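Local coordinates for protein SusD homolog (PDB 3FDH) that probably binds glycans at the outer membrane of a gut Bacteroides, as a SusD-family lipoprotein expected to work alongside a transporter, at residues 70-75 with 479-484; 280-285 with 320-325; 326-331 with 369-374; 461-466 with 484-489. All blocks are in the same frame, centred on the assembly; numbering follows the deposited sequence.

Contact 1: residues 70-75 with 479-484; sequences SSSSTF and AAYGNG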
loop_
_atom_site.group_PDB
_atom_site.type_symbol
_atom_site.label_atom_id
_atom_site.label_comp_id
_atom_site.label_asym_id
_atom_site.label_seq_id
_atom_site.Cartn_x
_atom_site.Cartn_y
_atom_site.Cartn_z
ATOM N N SER A 70 -12.982 -6.268 -13.584
ATOM C CA SER A 70 -12.379 -6.986 -14.718
ATOM C C SER A 70 -12.330 -6.188 -16.017
ATOM O O SER A 70 -11.924 -6.699 -17.094
ATOM C CB SER A 70 -13.120 -8.311 -14.958
ATOM O OG SER A 70 -14.459 -8.105 -15.392
ATOM N N SER A 71 -12.803 -4.958 -15.938
ATOM C CA SER A 71 -12.798 -4.045 -17.107
ATOM C C SER A 71 -11.459 -3.359 -17.291
ATOM O O SER A 71 -10.933 -2.776 -16.358
ATOM C CB SER A 71 -13.897 -2.962 -16.998
ATOM O OG SER A 71 -13.721 -2.003 -18.027
ATOM N N SER A 72 -10.961 -3.391 -18.518
ATOM C CA SER A 72 -9.690 -2.734 -18.882
ATOM C C SER A 72 -9.765 -1.201 -18.632
ATOM O O SER A 72 -8.752 -0.521 -18.470
ATOM C CB SER A 72 -9.296 -3.073 -20.327
ATOM O OG SER A 72 -10.326 -2.743 -21.232
ATOM N N SER A 73 -10.968 -0.657 -18.516
ATOM C CA SER A 73 -11.075 0.794 -18.273
ATOM C C SER A 73 -10.775 1.195 -16.881
ATOM O O SER A 73 -10.346 2.308 -16.610
ATOM C CB SER A 73 -12.502 1.286 -18.460
ATOM O OG SER A 73 -12.901 1.063 -19.760
ATOM N N THR A 74 -11.009 0.252 -15.987
ATOM C CA THR A 74 -11.014 0.562 -14.580
ATOM C C THR A 74 -9.734 1.147 -14.054
ATOM O O THR A 74 -9.766 2.110 -13.270
ATOM C CB THR A 74 -11.410 -0.665 -13.791
ATOM O OG1 THR A 74 -12.685 -1.096 -14.265
ATOM C CG2 THR A 74 -11.468 -0.377 -12.353
ATOM N N PHE A 75 -8.619 0.541 -14.431
ATOM C CA PHE A 75 -7.305 1.007 -13.929
ATOM C C PHE A 75 -6.478 1.604 -15.017
ATOM O O PHE A 75 -5.274 1.679 -14.902
ATOM C CB PHE A 75 -6.552 -0.132 -13.258
ATOM C CG PHE A 75 -7.293 -0.672 -12.051
ATOM C CD1 PHE A 75 -7.375 0.099 -10.919
ATOM C CD2 PHE A 75 -7.961 -1.899 -12.086
ATOM C CE1 PHE A 75 -8.065 -0.325 -9.828
ATOM C CE2 PHE A 75 -8.681 -2.340 -10.995
ATOM C CZ PHE A 75 -8.737 -1.551 -9.860
ATOM N N ALA A 479 -4.226 -9.571 -26.210
ATOM C CA ALA A 479 -4.407 -11.016 -26.152
ATOM C C ALA A 479 -4.432 -11.494 -24.698
ATOM O O ALA A 479 -5.254 -12.337 -24.344
ATOM C CB ALA A 479 -3.309 -11.743 -26.952
ATOM N N ALA A 480 -3.572 -10.925 -23.855
ATOM C CA ALA A 480 -3.474 -11.327 -22.454
ATOM C C ALA A 480 -4.695 -10.902 -21.631
ATOM O O ALA A 480 -5.090 -11.578 -20.679
ATOM C CB ALA A 480 -2.216 -10.769 -21.798
ATOM N N TYR A 481 -5.300 -9.786 -22.033
ATOM C CA TYR A 481 -6.459 -9.240 -21.303
ATOM C C TYR A 481 -7.705 -10.084 -21.588
ATOM O O TYR A 481 -8.579 -10.289 -20.732
ATOM C CB TYR A 481 -6.719 -7.753 -21.656
ATOM C CG TYR A 481 -8.051 -7.309 -21.107
ATOM C CD1 TYR A 481 -8.224 -7.077 -19.750
ATOM C CD2 TYR A 481 -9.135 -7.156 -21.925
ATOM C CE1 TYR A 481 -9.462 -6.720 -19.258
ATOM C CE2 TYR A 481 -10.349 -6.778 -21.451
ATOM C CZ TYR A 481 -10.526 -6.578 -20.120
ATOM O OH TYR A 481 -11.771 -6.248 -19.667
ATOM N N GLY A 482 -7.776 -10.562 -22.814
ATOM C CA GLY A 482 -8.929 -11.354 -23.256
ATOM C C GLY A 482 -10.234 -10.599 -23.032
ATOM O O GLY A 482 -10.434 -9.544 -23.591
ATOM N N ASN A 483 -11.124 -11.155 -22.218
ATOM C CA ASN A 483 -12.429 -10.530 -21.923
ATOM C C ASN A 483 -12.450 -10.101 -20.488
ATOM O O ASN A 483 -13.469 -9.662 -19.953
ATOM C CB ASN A 483 -13.616 -11.459 -22.213
ATOM C CG ASN A 483 -13.638 -12.681 -21.336
ATOM O OD1 ASN A 483 -12.834 -12.812 -20.415
ATOM N ND2 ASN A 483 -14.569 -13.576 -21.605
ATOM N N GLY A 484 -11.280 -10.241 -19.891
ATOM C CA GLY A 484 -11.004 -9.818 -18.508
ATOM C C GLY A 484 -11.350 -10.823 -17.414
ATOM O O GLY A 484 -11.061 -10.595 -16.248
HETATM O O HOH W 1 -14.679 -9.798 -17.399
#

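Contact 2: residues 280-285 with 320-325; sequences NRAFFT and SAFVYA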
loop_
_atom_site.group_PDB
_atom_site.type_symbol
_atom_site.label_atom_id
_atom_site.label_comp_id
_atom_site.label_asym_id
_atom_site.label_seq_id
_atom_site.Cartn_x
_atom_site.Cartn_y
_atom_site.Cartn_z
ATOM N N ASN A 280 -12.974 1.490 19.152
ATOM C CA ASN A 280 -13.755 2.484 19.816
ATOM C C ASN A 280 -13.391 3.879 19.413
ATOM O O ASN A 280 -13.880 4.844 19.964
ATOM C CB ASN A 280 -13.489 2.386 21.302
ATOM C CG ASN A 280 -14.541 3.074 22.109
ATOM O OD1 ASN A 280 -15.727 3.061 21.742
ATOM N ND2 ASN A 280 -14.133 3.698 23.205
ATOM N N ARG A 281 -12.551 3.982 18.408
ATOM C CA ARG A 281 -11.997 5.274 18.098
ATOM C C ARG A 281 -11.899 5.694 16.645
ATOM O O ARG A 281 -11.898 6.887 16.356
ATOM C CB ARG A 281 -10.630 5.323 18.780
ATOM C CG ARG A 281 -9.970 6.605 18.690
ATOM C CD ARG A 281 -8.900 6.752 19.728
ATOM N NE ARG A 281 -8.164 7.993 19.480
ATOM C CZ ARG A 281 -8.603 9.212 19.783
ATOM N NH1 ARG A 281 -9.780 9.367 20.343
ATOM N NH2 ARG A 281 -7.880 10.270 19.484
ATOM N N ALA A 282 -11.913 4.715 15.730
ATOM C CA ALA A 282 -11.671 4.965 14.314
ATOM C C ALA A 282 -12.908 4.955 13.401
ATOM O O ALA A 282 -12.803 4.819 12.194
ATOM C CB ALA A 282 -10.650 3.956 13.787
ATOM N N PHE A 283 -14.062 5.105 13.998
ATOM C CA PHE A 283 -15.350 5.100 13.275
ATOM C C PHE A 283 -16.251 6.259 13.607
ATOM O O PHE A 283 -16.395 6.648 14.755
ATOM C CB PHE A 283 -16.113 3.781 13.513
ATOM C CG PHE A 283 -15.396 2.576 13.001
ATOM C CD1 PHE A 283 -15.338 2.318 11.648
ATOM C CD2 PHE A 283 -14.804 1.687 13.862
ATOM C CE1 PHE A 283 -14.661 1.214 11.166
ATOM C CE2 PHE A 283 -14.133 0.573 13.385
ATOM C CZ PHE A 283 -14.072 0.328 12.033
ATOM N N PHE A 284 -16.853 6.805 12.552
ATOM C CA PHE A 284 -17.802 7.888 12.617
ATOM C C PHE A 284 -19.122 7.488 11.951
ATOM O O PHE A 284 -19.184 6.803 10.931
ATOM C CB PHE A 284 -17.332 9.188 11.935
ATOM C CG PHE A 284 -15.980 9.698 12.380
ATOM C CD1 PHE A 284 -15.517 9.515 13.672
ATOM C CD2 PHE A 284 -15.212 10.462 11.492
ATOM C CE1 PHE A 284 -14.279 10.028 14.066
ATOM C CE2 PHE A 284 -13.986 10.983 11.872
ATOM C CZ PHE A 284 -13.513 10.761 13.169
ATOM N N THR A 285 -20.187 7.963 12.572
ATOM C CA THR A 285 -21.526 7.710 12.057
ATOM C C THR A 285 -21.791 8.526 10.797
ATOM O O THR A 285 -21.005 9.405 10.407
ATOM C CB THR A 285 -22.620 8.170 13.074
ATOM O OG1 THR A 285 -22.576 9.607 13.198
ATOM C CG2 THR A 285 -22.450 7.493 14.459
ATOM N N SER A 320 -14.971 5.069 8.194
ATOM C CA SER A 320 -13.749 5.072 8.984
ATOM C C SER A 320 -13.326 6.542 9.169
ATOM O O SER A 320 -13.561 7.386 8.306
ATOM C CB SER A 320 -12.614 4.273 8.335
ATOM O OG SER A 320 -12.094 4.918 7.175
ATOM N N ALA A 321 -12.672 6.827 10.285
ATOM C CA ALA A 321 -12.173 8.180 10.592
ATOM C C ALA A 321 -11.177 8.652 9.516
ATOM O O ALA A 321 -11.010 9.845 9.217
ATOM C CB ALA A 321 -11.501 8.183 11.988
ATOM N N PHE A 322 -10.581 7.647 8.902
ATOM C CA PHE A 322 -9.475 7.823 7.945
ATOM C C PHE A 322 -9.828 8.617 6.673
ATOM O O PHE A 322 -8.968 9.258 6.067
ATOM C CB PHE A 322 -8.874 6.472 7.560
ATOM C CG PHE A 322 -8.277 5.743 8.725
ATOM C CD1 PHE A 322 -7.174 6.263 9.383
ATOM C CD2 PHE A 322 -8.881 4.584 9.210
ATOM C CE1 PHE A 322 -6.642 5.602 10.457
ATOM C CE2 PHE A 322 -8.375 3.929 10.285
ATOM C CZ PHE A 322 -7.243 4.440 10.929
ATOM N N VAL A 323 -11.105 8.601 6.311
ATOM C CA VAL A 323 -11.537 9.296 5.105
ATOM C C VAL A 323 -11.432 10.826 5.275
ATOM O O VAL A 323 -11.477 11.563 4.302
ATOM C CB VAL A 323 -12.966 8.857 4.641
ATOM C CG1 VAL A 323 -13.058 7.283 4.429
ATOM C CG2 VAL A 323 -14.066 9.399 5.587
ATOM N N TYR A 324 -11.286 11.303 6.518
ATOM C CA TYR A 324 -11.153 12.744 6.810
ATOM C C TYR A 324 -9.740 13.179 7.214
ATOM O O TYR A 324 -9.515 14.293 7.709
ATOM C CB TYR A 324 -12.186 13.176 7.864
ATOM C CG TYR A 324 -13.545 13.399 7.231
ATOM C CD1 TYR A 324 -13.780 14.506 6.430
ATOM C CD2 TYR A 324 -14.581 12.498 7.415
ATOM C CE1 TYR A 324 -15.008 14.693 5.828
ATOM C CE2 TYR A 324 -15.798 12.665 6.797
ATOM C CZ TYR A 324 -16.002 13.758 5.999
ATOM O OH TYR A 324 -17.248 13.945 5.420
ATOM N N ALA A 325 -8.779 12.284 6.998
ATOM C CA ALA A 325 -7.353 12.518 7.372
ATOM C C ALA A 325 -6.666 13.332 6.272
ATOM O O ALA A 325 -5.766 12.867 5.604
ATOM C CB ALA A 325 -6.613 11.175 7.585
#

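Contact 3: residues 326-331 with 369-374; sequences KTAPTL and ENSISI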
loop_
_atom_site.group_PDB
_atom_site.type_symbol
_atom_site.label_atom_id
_atom_site.label_comp_id
_atom_site.label_asym_id
_atom_site.label_seq_id
_atom_site.Cartn_x
_atom_site.Cartn_y
_atom_site.Cartn_z
ATOM N N LYS A 326 -7.076 14.596 6.190
ATOM C CA LYS A 326 -6.730 15.468 5.079
ATOM C C LYS A 326 -5.248 15.616 4.759
ATOM O O LYS A 326 -4.846 15.643 3.574
ATOM C CB LYS A 326 -7.364 16.843 5.278
ATOM C CG LYS A 326 -7.221 17.758 4.073
ATOM C CD LYS A 326 -7.881 19.091 4.375
ATOM C CE LYS A 326 -7.869 20.019 3.173
ATOM N NZ LYS A 326 -8.695 21.259 3.393
ATOM N N THR A 327 -4.466 15.675 5.829
ATOM C CA THR A 327 -3.038 15.901 5.727
ATOM C C THR A 327 -2.198 14.743 6.219
ATOM O O THR A 327 -1.004 14.879 6.395
ATOM C CB THR A 327 -2.630 17.209 6.420
ATOM O OG1 THR A 327 -2.956 17.147 7.805
ATOM C CG2 THR A 327 -3.357 18.398 5.791
ATOM N N ALA A 328 -2.790 13.569 6.357
ATOM C CA ALA A 328 -1.987 12.414 6.751
ATOM C C ALA A 328 -0.978 12.105 5.649
ATOM O O ALA A 328 -1.322 12.157 4.450
ATOM C CB ALA A 328 -2.887 11.175 7.021
ATOM N N PRO A 329 0.253 11.698 6.020
ATOM C CA PRO A 329 1.189 11.376 4.935
ATOM C C PRO A 329 0.867 10.111 4.192
ATOM O O PRO A 329 0.219 9.222 4.703
ATOM C CB PRO A 329 2.533 11.153 5.648
ATOM C CG PRO A 329 2.183 10.931 7.137
ATOM C CD PRO A 329 0.875 11.651 7.359
ATOM N N THR A 330 1.367 10.058 2.974
ATOM C CA THR A 330 1.304 8.862 2.178
ATOM C C THR A 330 2.581 8.100 2.484
ATOM O O THR A 330 3.691 8.593 2.285
ATOM C CB THR A 330 1.201 9.120 0.665
ATOM O OG1 THR A 330 -0.054 9.735 0.368
ATOM C CG2 THR A 330 1.332 7.813 -0.098
ATOM N N LEU A 331 2.396 6.893 2.993
ATOM C CA LEU A 331 3.518 6.028 3.374
ATOM C C LEU A 331 3.866 5.066 2.203
ATOM O O LEU A 331 3.148 4.100 1.904
ATOM C CB LEU A 331 3.208 5.293 4.697
ATOM C CG LEU A 331 2.906 6.195 5.893
ATOM C CD1 LEU A 331 2.657 5.345 7.166
ATOM C CD2 LEU A 331 3.982 7.214 6.060
ATOM N N GLU A 369 -3.370 6.528 15.136
ATOM C CA GLU A 369 -3.736 7.633 15.981
ATOM C C GLU A 369 -3.367 8.954 15.316
ATOM O O GLU A 369 -4.092 9.931 15.422
ATOM C CB GLU A 369 -3.045 7.538 17.334
ATOM C CG GLU A 369 -3.314 8.734 18.245
ATOM C CD GLU A 369 -4.798 8.901 18.611
ATOM O OE1 GLU A 369 -5.426 7.943 19.111
ATOM O OE2 GLU A 369 -5.332 10.003 18.423
ATOM N N ASN A 370 -2.240 8.969 14.624
ATOM C CA ASN A 370 -1.834 10.178 13.915
ATOM C C ASN A 370 -2.930 10.567 12.937
ATOM O O ASN A 370 -3.381 11.712 12.901
ATOM C CB ASN A 370 -0.513 9.981 13.168
ATOM C CG ASN A 370 0.064 11.292 12.633
ATOM O OD1 ASN A 370 0.306 12.242 13.387
ATOM N ND2 ASN A 370 0.285 11.344 11.329
ATOM N N SER A 371 -3.373 9.610 12.131
ATOM C CA SER A 371 -4.400 9.919 11.158
ATOM C C SER A 371 -5.763 10.219 11.726
ATOM O O SER A 371 -6.501 11.080 11.224
ATOM C CB SER A 371 -4.530 8.762 10.174
ATOM O OG SER A 371 -3.289 8.618 9.542
ATOM N N ILE A 372 -6.095 9.500 12.789
ATOM C CA ILE A 372 -7.387 9.676 13.447
ATOM C C ILE A 372 -7.465 11.101 13.986
ATOM O O ILE A 372 -8.456 11.769 13.771
ATOM C CB ILE A 372 -7.622 8.635 14.540
ATOM C CG1 ILE A 372 -7.798 7.277 13.853
ATOM C CG2 ILE A 372 -8.860 9.062 15.433
ATOM C CD1 ILE A 372 -7.797 6.105 14.815
ATOM N N SER A 373 -6.421 11.548 14.683
ATOM C CA SER A 373 -6.351 12.911 15.236
ATOM C C SER A 373 -6.431 14.000 14.160
ATOM O O SER A 373 -7.066 15.032 14.342
ATOM C CB SER A 373 -5.095 13.114 16.079
ATOM O OG SER A 373 -5.229 12.334 17.249
ATOM N N ILE A 374 -5.741 13.773 13.067
ATOM C CA ILE A 374 -5.777 14.710 11.931
ATOM C C ILE A 374 -7.233 14.855 11.486
ATOM O O ILE A 374 -7.738 15.955 11.203
ATOM C CB ILE A 374 -4.869 14.230 10.760
ATOM C CG1 ILE A 374 -3.383 14.485 11.119
ATOM C CG2 ILE A 374 -5.207 14.936 9.463
ATOM C CD1 ILE A 374 -2.391 13.786 10.142
#

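Contact 4: residues 461-466 with 484-489; sequences PLRYPY and GDYVYS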
loop_
_atom_site.group_PDB
_atom_site.type_symbol
_atom_site.label_atom_id
_atom_site.label_comp_id
_atom_site.label_asym_id
_atom_site.label_seq_id
_atom_site.Cartn_x
_atom_site.Cartn_y
_atom_site.Cartn_z
ATOM N N PRO A 461 -10.801 -10.750 -7.031
ATOM C CA PRO A 461 -9.791 -10.443 -8.023
ATOM C C PRO A 461 -8.370 -10.750 -7.611
ATOM O O PRO A 461 -7.845 -10.213 -6.638
ATOM C CB PRO A 461 -9.946 -8.941 -8.238
ATOM C CG PRO A 461 -10.554 -8.431 -6.970
ATOM C CD PRO A 461 -11.226 -9.567 -6.270
ATOM N N LEU A 462 -7.746 -11.592 -8.421
ATOM C CA LEU A 462 -6.371 -12.058 -8.142
ATOM C C LEU A 462 -5.347 -11.079 -8.663
ATOM O O LEU A 462 -4.146 -11.204 -8.411
ATOM C CB LEU A 462 -6.130 -13.401 -8.817
ATOM C CG LEU A 462 -7.093 -14.506 -8.420
ATOM C CD1 LEU A 462 -6.826 -15.774 -9.209
ATOM C CD2 LEU A 462 -6.918 -14.823 -7.016
ATOM N N ARG A 463 -5.864 -10.112 -9.404
ATOM C CA ARG A 463 -5.041 -9.086 -10.059
ATOM C C ARG A 463 -5.927 -7.997 -10.609
ATOM O O ARG A 463 -7.155 -8.139 -10.578
ATOM C CB ARG A 463 -4.276 -9.724 -11.235
ATOM C CG ARG A 463 -5.144 -10.285 -12.333
ATOM C CD ARG A 463 -4.437 -11.452 -13.025
ATOM N NE ARG A 463 -3.273 -11.045 -13.808
ATOM C CZ ARG A 463 -2.301 -11.849 -14.211
ATOM N NH1 ARG A 463 -2.289 -13.132 -13.870
ATOM N NH2 ARG A 463 -1.318 -11.341 -14.942
ATOM N N TYR A 464 -5.290 -6.953 -11.154
ATOM C CA TYR A 464 -5.996 -5.830 -11.802
ATOM C C TYR A 464 -5.944 -6.043 -13.313
ATOM O O TYR A 464 -4.914 -6.493 -13.836
ATOM C CB TYR A 464 -5.370 -4.486 -11.513
ATOM C CG TYR A 464 -5.628 -4.038 -10.074
ATOM C CD1 TYR A 464 -6.028 -4.957 -9.146
ATOM C CD2 TYR A 464 -5.444 -2.727 -9.696
ATOM C CE1 TYR A 464 -6.238 -4.558 -7.818
ATOM C CE2 TYR A 464 -5.652 -2.347 -8.427
ATOM C CZ TYR A 464 -6.046 -3.238 -7.503
ATOM O OH TYR A 464 -6.221 -2.739 -6.210
ATOM N N PRO A 465 -7.019 -5.653 -14.026
ATOM C CA PRO A 465 -6.959 -5.796 -15.467
ATOM C C PRO A 465 -6.056 -4.764 -16.159
ATOM O O PRO A 465 -5.909 -3.614 -15.715
ATOM C CB PRO A 465 -8.424 -5.567 -15.894
ATOM C CG PRO A 465 -9.000 -4.700 -14.812
ATOM C CD PRO A 465 -8.364 -5.226 -13.571
ATOM N N TYR A 466 -5.454 -5.198 -17.248
ATOM C CA TYR A 466 -4.596 -4.319 -18.062
ATOM C C TYR A 466 -5.379 -3.109 -18.576
ATOM O O TYR A 466 -6.592 -3.180 -18.878
ATOM C CB TYR A 466 -3.997 -5.056 -19.265
ATOM C CG TYR A 466 -3.117 -6.257 -18.927
ATOM C CD1 TYR A 466 -1.868 -6.086 -18.346
ATOM C CD2 TYR A 466 -3.543 -7.555 -19.193
ATOM C CE1 TYR A 466 -1.061 -7.193 -18.012
ATOM C CE2 TYR A 466 -2.734 -8.667 -18.885
ATOM C CZ TYR A 466 -1.496 -8.475 -18.315
ATOM O OH TYR A 466 -0.719 -9.563 -18.005
ATOM N N GLY A 484 -11.280 -10.241 -19.891
ATOM C CA GLY A 484 -11.004 -9.818 -18.508
ATOM C C GLY A 484 -11.350 -10.823 -17.414
ATOM O O GLY A 484 -11.061 -10.595 -16.248
ATOM N N ASP A 485 -11.990 -11.928 -17.788
ATOM C CA ASP A 485 -12.410 -12.915 -16.765
ATOM C C ASP A 485 -11.204 -13.498 -16.052
ATOM O O ASP A 485 -11.273 -13.969 -14.925
ATOM C CB ASP A 485 -13.248 -14.043 -17.370
ATOM C CG ASP A 485 -14.628 -13.599 -17.780
ATOM O OD1 ASP A 485 -15.112 -12.538 -17.331
ATOM O OD2 ASP A 485 -15.243 -14.350 -18.566
ATOM N N TYR A 486 -10.073 -13.418 -16.725
ATOM C CA TYR A 486 -8.797 -13.996 -16.212
ATOM C C TYR A 486 -8.381 -13.371 -14.874
ATOM O O TYR A 486 -7.661 -13.959 -14.069
ATOM C CB TYR A 486 -7.671 -13.870 -17.275
ATOM C CG TYR A 486 -7.083 -12.477 -17.285
ATOM C CD1 TYR A 486 -7.780 -11.389 -17.821
ATOM C CD2 TYR A 486 -5.849 -12.234 -16.683
ATOM C CE1 TYR A 486 -7.240 -10.090 -17.769
ATOM C CE2 TYR A 486 -5.301 -10.957 -16.662
ATOM C CZ TYR A 486 -5.995 -9.887 -17.182
ATOM O OH TYR A 486 -5.433 -8.619 -17.095
ATOM N N VAL A 487 -8.913 -12.193 -14.583
ATOM C CA VAL A 487 -8.514 -11.503 -13.353
ATOM C C VAL A 487 -8.979 -12.327 -12.149
ATOM O O VAL A 487 -8.448 -12.212 -11.053
ATOM C CB VAL A 487 -9.039 -10.030 -13.264
ATOM C CG1 VAL A 487 -8.617 -9.206 -14.527
ATOM C CG2 VAL A 487 -10.504 -9.997 -13.067
ATOM N N TYR A 488 -9.934 -13.204 -12.385
ATOM C CA TYR A 488 -10.483 -13.996 -11.300
ATOM C C TYR A 488 -9.960 -15.416 -11.264
ATOM O O TYR A 488 -10.197 -16.125 -10.286
ATOM C CB TYR A 488 -12.007 -14.074 -11.396
ATOM C CG TYR A 488 -12.740 -12.750 -11.311
ATOM C CD1 TYR A 488 -12.667 -11.994 -10.180
ATOM C CD2 TYR A 488 -13.521 -12.290 -12.356
ATOM C CE1 TYR A 488 -13.362 -10.772 -10.076
ATOM C CE2 TYR A 488 -14.215 -11.092 -12.272
ATOM C CZ TYR A 488 -14.125 -10.333 -11.125
ATOM O OH TYR A 488 -14.833 -9.146 -11.018
ATOM N N SER A 489 -9.312 -15.849 -12.343
ATOM C CA SER A 489 -8.818 -17.222 -12.437
ATOM C C SER A 489 -7.293 -17.393 -12.575
ATOM O O SER A 489 -6.774 -18.449 -12.325
ATOM C CB SER A 489 -9.446 -17.896 -13.649
ATOM O OG SER A 489 -9.101 -17.184 -14.810
HETATM O O HOH W 2 -3.493 -8.282 -15.157
#

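Contact 1: residues 70-75 with 479-484
Between Ser72 CB on one face and the backbone N of Gly484 on the other lies the ring of Tyr481. Ser72 CB sits 3.9 Å from the ring centroid, 18° off the normal, a CH-pi contact, while Gly484 N stands over the rim of the opposite face. Ser70 O approaches near the ring plane, at the hydroxyl edge. There Tyr481 OH donates to Ser70 O at 2.6 Å, lying in the carbonyl plane on a lone pair. With CG anti to the backbone N (chi1 169°), the ring reaches out from the last turn of helix 475-481 and carries its hydroxyl to the loop. Ser72 N adds a weak bond to Tyr481 OH at 3.2 Å. The contact thus brings together two tight turns of this largely helical SusD-family protein: a type I turn, Ser71 to Thr74, just before helix 76-95, and a type II' turn, Tyr481 to Gly484, at the end of helix 475-481. Ser71 OG accepts from Ser73 N, an ST turn within the first. Gly484, which has positive phi, points its CA-H at Ser70 O, with Gly484 CA 3.5 Å from that oxygen. A water bridges Ser70 OG and Asn483 O.

Contact 2: residues 280-285 with 320-325
Phe284 lays its ring over Ala321, and following it outward from the backbone shows how. CB does not itself aim at 320-325; the turn at chi1, which sets CG anti to the carbonyl carbon (-53°), swings the ring across. Ala321 CA stands over the ring near its rim, by CD2 and CE2, with Phe284 CE2 3.6 Å from Ala321 CA. At the far end Phe284 CZ meets Ala321 CB at 3.5 Å, with CE1 a little further from the methyl. That methyl sits over the ring face 3.9 Å from the Phe284 centroid, a CH-pi contact. Were Phe284 cut back to an alanine, the Ala321 methyl would probably lose its aromatic cover and a gap would open beside Leu379 of helix 354-379. The backbones meet as a two-stranded antiparallel sheet, 283-284 with 319-320, in which Phe283 and Ser320 form a non-hydrogen-bonded pair. Where the second strand gives way to the 3-10 turn 321-323, Ala321 N donates to Ala282 O at 2.8 Å, fairly straight at 161° but from 53° out of the carbonyl plane. Ala282 CB touches Phe322 CE2 at 4.2 Å, next to Trp425. Ser320 turns its hydroxyl to Glu52. Across the segments, then, the buried polar link is backbone to backbone, and the side chains contribute mainly aromatic and methyl surface.

Contact 3: residues 326-331 with 369-374
Thr327 and Ala328 pack against Ile374 where the chain running into strand 330-331 leans on helix 354-379, a join between an irregular segment and one of the long helices of the SusD-family alpha-helical fold. Apolar contact dominates. Ile374 brings both of its branches into play. With CG1 anti to the carbonyl carbon (chi1 -75°), Ile374 CD1 extends to Ala328, 3.7 Å from Ala328 CA and close to the methyl as well. The other branch reaches the backbone of Lys326, Ile374 CG2 lying 3.8 Å from Lys326 N. A glycine replacing Ile374 would probably open a gap under Thr327 and Ala328 and leave this bend of the chain without its main apolar support on the helix. Mixed contacts, between a polar atom and carbon, come next. Thr327 OG1 rests 3.6 Å from Ile374 CG2, the two side chains passing at a slant. One turn back along the helix, Ser371 OG reaches Ala328 CB at 3.6 Å, and that hydroxyl is also weakly bonded to Asn367 O within its own helix. No hydrogen bond crosses between the two segments. Polar links instead tie each one to other parts of the chain: Lys326 NZ goes to Ser245 O, Ala328 O accepts from Asn249 ND2, and Glu369 OE1 forms a salt bridge with Arg281 and accepts from Ile391 N. At the exposed end the Asn370 and Pro329 side chains also pass at an angle, with Asn370 ND2 4.0 Å from Pro329 CD.

Contact 4: residues 461-466 with 484-489
Val487 is wedged tightly against the chain at 461-466: its carbonyl accepts Leu462 N at 2.8 Å, the donor lying nearly along the C=O axis, while its CG1 packs 3.9 Å from Pro465 CB and its CB sits beside Arg463 CG. Next to it the Arg463 side chain crosses Tyr486 at about a right angle, guanidinium and ring planes 57° apart, with Arg463 NE 3.5 Å from Tyr486 CE2. Chi1 of 80° sets Tyr486 CG between the backbone N and the carbonyl carbon, and the hydroxyl ends beside the Tyr466 ring, whose plane is nearly parallel to that of Tyr486 but slid well aside. A water in this dense part takes hydrogen bonds from Arg463 NE and from Tyr486 OH (2.8 Å), and donates to Tyr464 O at 2.6 Å, while sitting over the centre of one Tyr466 face. Tyr466 N adds a weak bond to Tyr486 OH at 3.4 Å. The contact joins two loops flanking the short helices 468-473 and 475-481 near the C terminus; Arg463 NH2 forms a salt bridge with the terminal carboxylate of Arg499, and NH1 bonds Glu490 O. Toward Ser489 the contact opens to solvent. Tyr488, partly exposed, turns its ring edge to Pro461 N. Ser489 is exposed and meets Leu462 CD1 through its backbone, and a tetraethylene glycol, probably from the crystallisation liquor, lies about 6 Å from the Leu462 side chain.

From the N terminus, 70-75 opens first and waits some four hundred residues for its partner, so contact 1 closes a loop holding most of the chain. Nested inside it, contacts 2 and 3 follow in series: 280-285 returns to 320-325, and at the very next residue 326-331 sets out to meet helix 354-379. These two neighbours touch through the Arg281-Glu369 salt bridge and packing. Contact 4 opens at 461-466, before contact 1 closes, and ends after it, so the two cross and share Gly484. Contact 1 ties the end of helix 475-481 to the loop before helix 76-95; contact 4 ties the chain beyond it to 461-466. Both lie roughly 14 Å or more, nearest atoms, from the other pair.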